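Local coordinates for ferric-siderophore receptor protein (PDB 2X4L) that probably binds ferric siderophores outside the cell membrane and hands them over for uptake, as a solute-binding receptor of an iron transport system, at residues V147-L152 with G215-V220. Numbering follows the deposited sequence.
Sequences VFDRQL and GTNLSV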
loop_
_atom_site.group_PDB
_atom_site.type_symbol
_atom_site.label_atom_id
_atom_site.label_comp_id
_atom_site.label_asym_id
_atom_site.label_seq_id
_atom_site.Cartn_x
_atom_site.Cartn_y
_atom_site.Cartn_z
ATOM N N VAL A 147 3.491 -1.697 8.459
ATOM C CA VAL A 147 3.677 -2.322 7.147
ATOM C C VAL A 147 5.199 -2.395 6.812
ATOM O O VAL A 147 5.597 -2.185 5.609
ATOM C CB VAL A 147 2.891 -1.598 6.034
ATOM C CG1 VAL A 147 1.408 -1.740 6.258
ATOM C CG2 VAL A 147 3.261 -0.091 5.973
ATOM N N PHE A 148 5.978 -2.684 7.839
ATOM C CA PHE A 148 7.465 -2.828 7.736
ATOM C C PHE A 148 7.879 -4.285 7.970
ATOM O O PHE A 148 7.605 -4.802 9.049
ATOM C CB PHE A 148 8.174 -1.921 8.788
ATOM C CG PHE A 148 9.687 -1.993 8.729
ATOM C CD1 PHE A 148 10.448 -1.812 7.541
ATOM C CD2 PHE A 148 10.373 -2.233 9.901
ATOM C CE1 PHE A 148 11.835 -1.902 7.576
ATOM C CE2 PHE A 148 11.734 -2.348 9.925
ATOM C CZ PHE A 148 12.479 -2.194 8.784
ATOM N N ASP A 149 8.567 -4.902 6.999
ATOM C CA ASP A 149 9.397 -6.092 7.368
ATOM C C ASP A 149 8.492 -7.191 7.911
ATOM O O ASP A 149 8.754 -7.834 8.969
ATOM C CB ASP A 149 10.511 -5.709 8.361
ATOM C CG ASP A 149 11.669 -6.705 8.353
ATOM O OD1 ASP A 149 11.790 -7.574 7.488
ATOM O OD2 ASP A 149 12.484 -6.615 9.336
ATOM N N ARG A 150 7.418 -7.450 7.182
ATOM C CA ARG A 150 6.480 -8.525 7.517
ATOM C C ARG A 150 5.616 -8.831 6.286
ATOM O O ARG A 150 5.635 -8.059 5.330
ATOM C CB ARG A 150 5.579 -8.149 8.687
ATOM C CG ARG A 150 4.685 -6.932 8.365
ATOM C CD ARG A 150 4.087 -6.229 9.639
ATOM N NE ARG A 150 5.145 -5.797 10.516
ATOM C CZ ARG A 150 4.938 -5.610 11.836
ATOM N NH1 ARG A 150 3.748 -5.833 12.381
ATOM N NH2 ARG A 150 5.953 -5.212 12.613
ATOM N N GLN A 151 4.835 -9.928 6.302
ATOM C CA GLN A 151 3.974 -10.224 5.215
ATOM C C GLN A 151 2.643 -9.576 5.378
ATOM O O GLN A 151 2.176 -9.344 6.478
ATOM C CB GLN A 151 3.760 -11.737 5.110
ATOM C CG GLN A 151 5.075 -12.454 4.698
ATOM C CD GLN A 151 4.915 -13.937 4.657
ATOM O OE1 GLN A 151 3.860 -14.470 4.333
ATOM N NE2 GLN A 151 6.043 -14.637 4.895
ATOM N N LEU A 152 2.042 -9.298 4.236
ATOM C CA LEU A 152 0.773 -8.595 4.117
ATOM C C LEU A 152 -0.354 -9.112 5.028
ATOM O O LEU A 152 -1.163 -8.392 5.440
ATOM C CB LEU A 152 0.326 -8.650 2.671
ATOM C CG LEU A 152 -0.917 -7.937 2.200
ATOM C CD1 LEU A 152 -0.849 -6.412 2.456
ATOM C CD2 LEU A 152 -1.354 -8.266 0.792
ATOM N N GLY A 215 13.524 -4.840 -3.989
ATOM C CA GLY A 215 13.646 -6.218 -3.550
ATOM C C GLY A 215 12.393 -6.604 -2.771
ATOM O O GLY A 215 11.604 -5.736 -2.397
ATOM N N THR A 216 12.219 -7.899 -2.527
ATOM C CA THR A 216 11.036 -8.394 -1.830
ATOM C C THR A 216 11.067 -8.089 -0.333
ATOM O O THR A 216 10.022 -7.897 0.290
ATOM C CB THR A 216 10.860 -9.913 -2.028
ATOM O OG1 THR A 216 12.056 -10.591 -1.623
ATOM C CG2 THR A 216 10.574 -10.230 -3.488
ATOM N N ASN A 217 12.264 -8.053 0.241
ATOM C CA ASN A 217 12.420 -7.819 1.672
ATOM C C ASN A 217 12.018 -6.410 2.102
ATOM O O ASN A 217 12.451 -5.422 1.508
ATOM C CB ASN A 217 13.858 -8.108 2.109
ATOM C CG ASN A 217 14.019 -8.119 3.616
ATOM O OD1 ASN A 217 13.268 -8.786 4.328
ATOM N ND2 ASN A 217 15.002 -7.376 4.111
ATOM N N LEU A 218 11.176 -6.325 3.128
ATOM C CA LEU A 218 10.775 -5.037 3.683
ATOM C C LEU A 218 9.367 -4.600 3.277
ATOM O O LEU A 218 8.724 -3.832 3.994
ATOM C CB LEU A 218 11.786 -3.955 3.299
ATOM C CG LEU A 218 13.169 -4.057 3.949
ATOM C CD1 LEU A 218 13.855 -2.700 3.969
ATOM C CD2 LEU A 218 13.060 -4.628 5.355
ATOM N N SER A 219 8.904 -5.042 2.114
ATOM C CA SER A 219 7.581 -4.650 1.633
ATOM C C SER A 219 6.560 -5.710 2.015
ATOM O O SER A 219 6.844 -6.904 1.921
ATOM C CB SER A 219 7.596 -4.452 0.117
ATOM O OG SER A 219 8.368 -3.320 -0.243
ATOM N N VAL A 220 5.374 -5.292 2.453
ATOM C CA VAL A 220 4.369 -6.310 2.900
ATOM C C VAL A 220 3.817 -7.110 1.758
ATOM O O VAL A 220 3.529 -8.322 1.883
ATOM C CB VAL A 220 3.255 -5.689 3.801
ATOM C CG1 VAL A 220 3.976 -5.213 5.083
ATOM C CG2 VAL A 220 2.504 -4.626 3.093
HETATM O O HOH W 1 5.210 -2.413 2.942
#
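Val220 sits in the bend of the 147-152 loop, its two methyls dividing the work. Val220 CG1 lies 3.9 Å from Val147 CB and also meets Arg150 CG, the valine and arginine side chains running side by side in the same direction, while CG2 reaches Leu152 CD1, the two side chains crossing at about a right angle. Backbone contacts flank the methyls: Val220 CA makes a nearly straight CA-H...O contact to Arg150 O (3.3 Å, 164° at H), Leu152 N makes a weak bond to Val220 O, and a water accepts from Val220 N and donates to Val147 O. The protein has the two-lobed fold of the solute-binding protein 8 family, its lobes joined by the long helix 173-195; the loop after strand 142-146 belongs to one lobe and that after 210-214 to the other, so the contact bridges them, by the cleft where relatives bind their ligand. Further out, Leu218 CD2 comes 3.7 Å from Phe148 CE1, oblique to the ring, with the two side chains pointing the same way. Asp149 CB rests over the centre of one face of the Phe148 ring. Asp149 N gives Leu218 O a straight bond of 3.2 Å (173°), arriving above the carbonyl plane. Arg150 bends at chi3 (58°), which turns NE back onto Phe148 O, 3.0 Å away at the guanidinium edge.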